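PDB 1H1O: cytochrome c-552 from Thiobacillus ferrooxidans, which carries two covalently bound c-type hemes of high potential and transfers electrons in the bacterial periplasm. Local coordinates for residues 146-154 with 165-173. Numbering follows the deposited sequence.
With ZN (zinc ion), chain H; HEM (protoporphyrin IX containing Fe), chain C.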
ATOM      1  N   GLN A 146      -6.947  -4.634  -3.091  1.00 33.50           N
ATOM      2  CA  GLN A 146      -6.830  -5.741  -2.150  1.00 33.06           C
ATOM      3  C   GLN A 146      -6.738  -5.248  -0.717  1.00 32.69           C
ATOM      4  O   GLN A 146      -7.328  -5.825   0.189  1.00 33.33           O
ATOM      5  CB  GLN A 146      -5.599  -6.588  -2.457  1.00 32.60           C
ATOM      6  CG  GLN A 146      -5.452  -7.769  -1.505  1.00 34.60           C
ATOM      7  CD  GLN A 146      -6.706  -8.639  -1.499  1.00 35.64           C
ATOM      8  OE1 GLN A 146      -7.621  -8.450  -0.684  1.00 34.52           O
ATOM      9  NE2 GLN A 146      -6.761  -9.583  -2.426  1.00 34.66           N
ATOM     10  N   GLN A 147      -5.973  -4.192  -0.499  1.00 31.14           N
ATOM     11  CA  GLN A 147      -5.846  -3.685   0.851  1.00 31.61           C
ATOM     12  C   GLN A 147      -7.154  -3.018   1.301  1.00 30.55           C
ATOM     13  O   GLN A 147      -7.553  -3.157   2.441  1.00 31.40           O
ATOM     14  CB  GLN A 147      -4.658  -2.737   0.937  1.00 29.72           C
ATOM     15  CG  GLN A 147      -3.358  -3.423   0.521  1.00 29.59           C
ATOM     16  CD  GLN A 147      -3.153  -4.720   1.271  1.00 31.16           C
ATOM     17  OE1 GLN A 147      -2.803  -5.758   0.683  1.00 28.09           O
ATOM     18  NE2 GLN A 147      -3.377  -4.679   2.576  1.00 25.65           N
ATOM     19  N   LEU A 148      -7.832  -2.316   0.403  1.00 29.42           N
ATOM     20  CA  LEU A 148      -9.079  -1.692   0.781  1.00 31.59           C
ATOM     21  C   LEU A 148     -10.072  -2.797   1.140  1.00 31.93           C
ATOM     22  O   LEU A 148     -10.889  -2.651   2.043  1.00 33.45           O
ATOM     23  CB  LEU A 148      -9.597  -0.815  -0.360  1.00 29.58           C
ATOM     24  CG  LEU A 148      -8.771   0.467  -0.489  1.00 30.45           C
ATOM     25  CD1 LEU A 148      -9.271   1.290  -1.671  1.00 28.49           C
ATOM     26  CD2 LEU A 148      -8.863   1.255   0.830  1.00 29.48           C
ATOM     27  N   THR A 149      -9.979  -3.919   0.440  1.00 32.94           N
ATOM     28  CA  THR A 149     -10.856  -5.046   0.712  1.00 31.00           C
ATOM     29  C   THR A 149     -10.552  -5.590   2.114  1.00 32.06           C
ATOM     30  O   THR A 149     -11.462  -5.864   2.902  1.00 31.62           O
ATOM     31  CB  THR A 149     -10.637  -6.143  -0.327  1.00 32.92           C
ATOM     32  OG1 THR A 149     -10.884  -5.597  -1.626  1.00 32.66           O
ATOM     33  CG2 THR A 149     -11.589  -7.322  -0.088  1.00 31.23           C
ATOM     34  N   TYR A 150      -9.264  -5.735   2.420  1.00 31.44           N
ATOM     35  CA  TYR A 150      -8.824  -6.243   3.724  1.00 32.21           C
ATOM     36  C   TYR A 150      -9.239  -5.294   4.856  1.00 33.37           C
ATOM     37  O   TYR A 150      -9.587  -5.728   5.951  1.00 34.16           O
ATOM     38  CB  TYR A 150      -7.301  -6.399   3.741  1.00 32.79           C
ATOM     39  CG  TYR A 150      -6.733  -7.587   2.979  1.00 31.84           C
ATOM     40  CD1 TYR A 150      -5.467  -7.507   2.409  1.00 32.22           C
ATOM     41  CD2 TYR A 150      -7.419  -8.803   2.887  1.00 32.41           C
ATOM     42  CE1 TYR A 150      -4.888  -8.587   1.773  1.00 34.12           C
ATOM     43  CE2 TYR A 150      -6.844  -9.910   2.243  1.00 30.42           C
ATOM     44  CZ  TYR A 150      -5.571  -9.789   1.687  1.00 34.38           C
ATOM     45  OH  TYR A 150      -4.943 -10.835   1.038  1.00 33.88           O
ATOM     46  N   PHE A 151      -9.169  -3.997   4.590  1.00 32.70           N
ATOM     47  CA  PHE A 151      -9.552  -2.989   5.573  1.00 31.84           C
ATOM     48  C   PHE A 151     -11.064  -2.982   5.760  1.00 31.99           C
ATOM     49  O   PHE A 151     -11.568  -2.870   6.875  1.00 31.05           O
ATOM     50  CB  PHE A 151      -9.101  -1.599   5.118  1.00 29.62           C
ATOM     51  CG  PHE A 151      -7.634  -1.355   5.271  1.00 29.69           C
ATOM     52  CD1 PHE A 151      -6.999  -1.600   6.482  1.00 29.27           C
ATOM     53  CD2 PHE A 151      -6.898  -0.800   4.238  1.00 29.65           C
ATOM     54  CE1 PHE A 151      -5.648  -1.284   6.661  1.00 28.83           C
ATOM     55  CE2 PHE A 151      -5.542  -0.479   4.419  1.00 26.62           C
ATOM     56  CZ  PHE A 151      -4.932  -0.721   5.629  1.00 25.01           C
ATOM     57  N   HIS A 152     -11.774  -3.086   4.645  1.00 32.17           N
ATOM     58  CA  HIS A 152     -13.224  -3.101   4.651  1.00 34.09           C
ATOM     59  C   HIS A 152     -13.666  -4.389   5.326  1.00 35.62           C
ATOM     60  O   HIS A 152     -14.631  -4.409   6.079  1.00 36.51           O
ATOM     61  CB  HIS A 152     -13.737  -3.050   3.224  1.00 32.83           C
ATOM     62  CG  HIS A 152     -15.223  -2.945   3.128  1.00 35.61           C
ATOM     63  ND1 HIS A 152     -15.909  -1.785   3.426  1.00 35.90           N
ATOM     64  CD2 HIS A 152     -16.159  -3.865   2.802  1.00 33.36           C
ATOM     65  CE1 HIS A 152     -17.205  -2.000   3.285  1.00 34.83           C
ATOM     66  NE2 HIS A 152     -17.382  -3.253   2.907  1.00 35.09           N
ATOM     67  N   ASN A 153     -12.933  -5.462   5.053  1.00 36.39           N
ATOM     68  CA  ASN A 153     -13.195  -6.774   5.641  1.00 39.09           C
ATOM     69  C   ASN A 153     -12.882  -6.824   7.119  1.00 37.48           C
ATOM     70  O   ASN A 153     -13.549  -7.522   7.875  1.00 38.65           O
ATOM     71  CB  ASN A 153     -12.319  -7.847   4.981  1.00 41.68           C
ATOM     72  CG  ASN A 153     -12.932  -8.403   3.740  1.00 46.59           C
ATOM     73  OD1 ASN A 153     -12.291  -9.158   3.000  1.00 47.45           O
ATOM     74  ND2 ASN A 153     -14.196  -8.047   3.495  1.00 48.81           N
ATOM     75  N   GLY A 154     -11.831  -6.116   7.513  1.00 36.52           N
ATOM     76  CA  GLY A 154     -11.398  -6.149   8.899  1.00 36.66           C
ATOM     77  C   GLY A 154     -10.287  -7.186   9.033  1.00 37.70           C
ATOM     78  O   GLY A 154      -9.726  -7.386  10.113  1.00 37.62           O
ATOM     79  N   ALA A 165     -12.409   2.578   5.613  1.00 37.47           N
ATOM     80  CA  ALA A 165     -12.902   1.728   4.534  1.00 38.69           C
ATOM     81  C   ALA A 165     -14.324   1.209   4.725  1.00 39.92           C
ATOM     82  O   ALA A 165     -14.908   0.636   3.813  1.00 39.58           O
ATOM     83  CB  ALA A 165     -11.947   0.561   4.334  1.00 37.51           C
ATOM     84  N   LYS A 166     -14.879   1.434   5.907  1.00 41.69           N
ATOM     85  CA  LYS A 166     -16.223   0.971   6.237  1.00 43.32           C
ATOM     86  C   LYS A 166     -17.270   1.167   5.146  1.00 42.37           C
ATOM     87  O   LYS A 166     -18.030   0.255   4.843  1.00 43.73           O
ATOM     88  CB  LYS A 166     -16.703   1.659   7.518  1.00 46.65           C
ATOM     89  CG  LYS A 166     -18.140   1.359   7.898  1.00 50.72           C
ATOM     90  CD  LYS A 166     -18.659   2.349   8.944  1.00 54.47           C
ATOM     91  CE  LYS A 166     -17.812   2.336  10.220  1.00 56.39           C
ATOM     92  NZ  LYS A 166     -18.293   3.309  11.258  1.00 58.77           N
ATOM     93  N   ASN A 167     -17.307   2.352   4.552  1.00 40.92           N
ATOM     94  CA  ASN A 167     -18.298   2.648   3.533  1.00 41.23           C
ATOM     95  C   ASN A 167     -17.834   2.600   2.089  1.00 39.79           C
ATOM     96  O   ASN A 167     -18.623   2.840   1.187  1.00 40.54           O
ATOM     97  CB  ASN A 167     -18.901   4.023   3.801  1.00 43.39           C
ATOM     98  CG  ASN A 167     -19.435   4.140   5.192  1.00 43.18           C
ATOM     99  OD1 ASN A 167     -19.195   5.130   5.876  1.00 48.22           O
ATOM    100  ND2 ASN A 167     -20.161   3.128   5.627  1.00 42.90           N
ATOM    101  N   ILE A 168     -16.572   2.294   1.854  1.00 38.83           N
ATOM    102  CA  ILE A 168     -16.102   2.245   0.484  1.00 38.40           C
ATOM    103  C   ILE A 168     -16.643   1.013  -0.218  1.00 37.42           C
ATOM    104  O   ILE A 168     -16.540  -0.101   0.296  1.00 35.70           O
ATOM    105  CB  ILE A 168     -14.565   2.224   0.419  1.00 37.96           C
ATOM    106  CG1 ILE A 168     -14.000   3.410   1.205  1.00 39.87           C
ATOM    107  CG2 ILE A 168     -14.104   2.303  -1.039  1.00 35.92           C
ATOM    108  CD1 ILE A 168     -12.485   3.338   1.431  1.00 39.67           C
ATOM    109  N   THR A 169     -17.237   1.217  -1.386  1.00 37.82           N
ATOM    110  CA  THR A 169     -17.758   0.100  -2.163  1.00 39.23           C
ATOM    111  C   THR A 169     -16.627  -0.414  -3.072  1.00 39.88           C
ATOM    112  O   THR A 169     -15.607   0.264  -3.277  1.00 37.93           O
ATOM    113  CB  THR A 169     -18.910   0.527  -3.085  1.00 40.73           C
ATOM    114  OG1 THR A 169     -18.393   1.450  -4.053  1.00 40.69           O
ATOM    115  CG2 THR A 169     -20.049   1.196  -2.294  1.00 37.95           C
ATOM    116  N   VAL A 170     -16.822  -1.612  -3.615  1.00 39.99           N
ATOM    117  CA  VAL A 170     -15.847  -2.217  -4.513  1.00 41.37           C
ATOM    118  C   VAL A 170     -15.624  -1.285  -5.698  1.00 40.83           C
ATOM    119  O   VAL A 170     -14.495  -1.082  -6.134  1.00 40.89           O
ATOM    120  CB  VAL A 170     -16.344  -3.575  -5.042  1.00 42.11           C
ATOM    121  CG1 VAL A 170     -15.397  -4.088  -6.106  1.00 42.77           C
ATOM    122  CG2 VAL A 170     -16.443  -4.574  -3.901  1.00 42.95           C
ATOM    123  N   ALA A 171     -16.708  -0.709  -6.207  1.00 39.82           N
ATOM    124  CA  ALA A 171     -16.615   0.200  -7.336  1.00 38.75           C
ATOM    125  C   ALA A 171     -15.691   1.392  -7.042  1.00 39.64           C
ATOM    126  O   ALA A 171     -14.844   1.737  -7.867  1.00 39.79           O
ATOM    127  CB  ALA A 171     -17.988   0.684  -7.716  1.00 37.85           C
ATOM    128  N   GLN A 172     -15.853   2.017  -5.875  1.00 38.41           N
ATOM    129  CA  GLN A 172     -15.027   3.156  -5.496  1.00 37.65           C
ATOM    130  C   GLN A 172     -13.587   2.714  -5.229  1.00 38.70           C
ATOM    131  O   GLN A 172     -12.640   3.445  -5.540  1.00 38.46           O
ATOM    132  CB  GLN A 172     -15.606   3.843  -4.260  1.00 38.86           C
ATOM    133  CG  GLN A 172     -16.991   4.448  -4.493  1.00 37.84           C
ATOM    134  CD  GLN A 172     -17.724   4.780  -3.195  1.00 37.42           C
ATOM    135  OE1 GLN A 172     -17.537   4.117  -2.172  1.00 36.11           O
ATOM    136  NE2 GLN A 172     -18.581   5.800  -3.241  1.00 39.17           N
ATOM    137  N   MET A 173     -13.419   1.528  -4.646  1.00 37.83           N
ATOM    138  CA  MET A 173     -12.075   1.016  -4.392  1.00 37.52           C
ATOM    139  C   MET A 173     -11.313   1.004  -5.705  1.00 38.42           C
ATOM    140  O   MET A 173     -10.140   1.367  -5.756  1.00 39.74           O
ATOM    141  CB  MET A 173     -12.108  -0.412  -3.858  1.00 37.52           C
ATOM    142  CG  MET A 173     -12.568  -0.551  -2.428  1.00 37.27           C
ATOM    143  SD  MET A 173     -12.519  -2.278  -1.957  1.00 38.67           S
ATOM    144  CE  MET A 173     -13.300  -2.182  -0.339  1.00 38.89           C
TER
HETATM  145 ZN    ZN H1189     -19.271  -4.554   3.007  1.00 99.95          ZN
HETATM  146  CHA HEM C1184      -3.093   2.723   4.576  1.00 29.37           C
HETATM  147  CHB HEM C1184      -6.333   3.806   1.222  1.00 27.99           C
HETATM  148  CHC HEM C1184      -7.890   7.422   4.001  1.00 29.64           C
HETATM  149  CHD HEM C1184      -4.628   6.360   7.295  1.00 33.06           C
HETATM  150  C1A HEM C1184      -3.843   2.692   3.400  1.00 28.33           C
HETATM  151  C2A HEM C1184      -3.682   1.725   2.337  1.00 29.99           C
HETATM  152  C3A HEM C1184      -4.584   2.022   1.377  1.00 29.35           C
HETATM  153  C4A HEM C1184      -5.309   3.186   1.881  1.00 30.61           C
HETATM  154  CMA HEM C1184      -4.848   1.342   0.066  1.00 29.03           C
HETATM  155  CAA HEM C1184      -2.691   0.613   2.352  1.00 28.42           C
HETATM  156  CBA HEM C1184      -1.314   1.023   1.853  1.00 33.43           C
HETATM  157  CGA HEM C1184      -0.427  -0.032   1.684  1.00 32.16           C
HETATM  158  O1A HEM C1184       0.660   0.272   1.114  1.00 36.33           O
HETATM  159  O2A HEM C1184      -0.643  -1.185   2.070  1.00 35.12           O
HETATM  160  C1B HEM C1184      -7.037   4.892   1.707  1.00 31.46           C
HETATM  161  C2B HEM C1184      -8.140   5.490   1.002  1.00 27.86           C
HETATM  162  C3B HEM C1184      -8.592   6.485   1.809  1.00 29.65           C
HETATM  163  C4B HEM C1184      -7.746   6.517   2.965  1.00 30.94           C
HETATM  164  CMB HEM C1184      -8.639   5.009  -0.342  1.00 30.02           C
HETATM  165  CAB HEM C1184      -9.743   7.412   1.638  1.00 32.66           C
HETATM  166  CBB HEM C1184     -11.092   6.691   1.328  1.00 31.08           C
HETATM  167  C1C HEM C1184      -7.140   7.468   5.126  1.00 30.66           C
HETATM  168  C2C HEM C1184      -7.316   8.414   6.200  1.00 32.16           C
HETATM  169  C3C HEM C1184      -6.390   8.073   7.129  1.00 32.75           C
HETATM  170  C4C HEM C1184      -5.658   6.973   6.619  1.00 32.20           C
HETATM  171  CMC HEM C1184      -8.369   9.506   6.190  1.00 32.27           C
HETATM  172  CAC HEM C1184      -6.101   8.682   8.519  1.00 33.26           C
HETATM  173  CBC HEM C1184      -7.368   8.789   9.425  1.00 32.34           C
HETATM  174  C1D HEM C1184      -3.907   5.269   6.850  1.00 34.03           C
HETATM  175  C2D HEM C1184      -2.837   4.641   7.615  1.00 32.50           C
HETATM  176  C3D HEM C1184      -2.419   3.624   6.861  1.00 33.03           C
HETATM  177  C4D HEM C1184      -3.225   3.631   5.618  1.00 32.81           C
HETATM  178  CMD HEM C1184      -2.379   5.096   8.969  1.00 32.21           C
HETATM  179  CAD HEM C1184      -1.346   2.604   7.150  1.00 35.18           C
HETATM  180  CBD HEM C1184      -1.916   1.498   8.145  1.00 36.37           C
HETATM  181  CGD HEM C1184      -0.904   0.724   8.761  1.00 40.20           C
HETATM  182  O1D HEM C1184      -0.142   1.244   9.651  1.00 40.12           O
HETATM  183  O2D HEM C1184      -0.747  -0.485   8.445  1.00 40.13           O
HETATM  184  NA  HEM C1184      -4.828   3.571   3.116  1.00 30.99           N
HETATM  185  NB  HEM C1184      -6.802   5.526   2.916  1.00 29.45           N
HETATM  186  NC  HEM C1184      -6.106   6.589   5.399  1.00 32.49           N
HETATM  187  ND  HEM C1184      -4.122   4.638   5.638  1.00 29.58           N
HETATM  188 FE   HEM C1184      -5.458   5.105   4.264  1.00 31.88          FE
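His152 turns its ring anti to its own backbone N (chi1 -175°), which carries ND1 to the carbonyl of Ala165, while Met173 starts beside its backbone N and then runs fully extended to lay SD and CE along helix 141-153. The polar link is short and nearly straight: His152 ND1 donates to Ala165 O at 2.6 Å with an N-H...O angle of 166°. The oxygen lies close to the imidazole plane, yet the donor stands above the carbonyl plane, 38° out of it. Ile168 N reaches the same oxygen from the opposite face, closing the type I turn 165-168, so two donors grip Ala165 O.

Apolar contacts continue the joint toward the heme. Met173 and Leu148 lie alongside one another and run in opposite senses, with Leu148 CB 3.6 Å from Met173 CG. Ala165 CB packs on Phe151 CB at 3.7 Å. The Met173 methyl also packs against a backbone carbonyl, CE lying 3.4 Å from Leu148 O. On the heme side Leu148 CD2 lies 3.6 Å from heme CHB, and Ile168 CD1 equally close to heme CBB; Phe151 turns its ring edge to the heme, with CE2 nearest C2A. Helix 141-153 is thus joined to the turn 165-168 and to the first turn of helix 170-182, within the C-terminal cytochrome c domain. Reciprocal bonds, Gln172 N to Thr169 OG1 and Thr169 N to Gln172 OE1, form the capping box that starts the latter helix and leads into Met173.

At the far nitrogen of the imidazole, His152 NE2 binds a zinc ion at 2.3 Å. With NE2 on the metal, ND1 must carry the proton it donates, and the zinc would probably polarise the imidazole and strengthen its bond to Ala165 O.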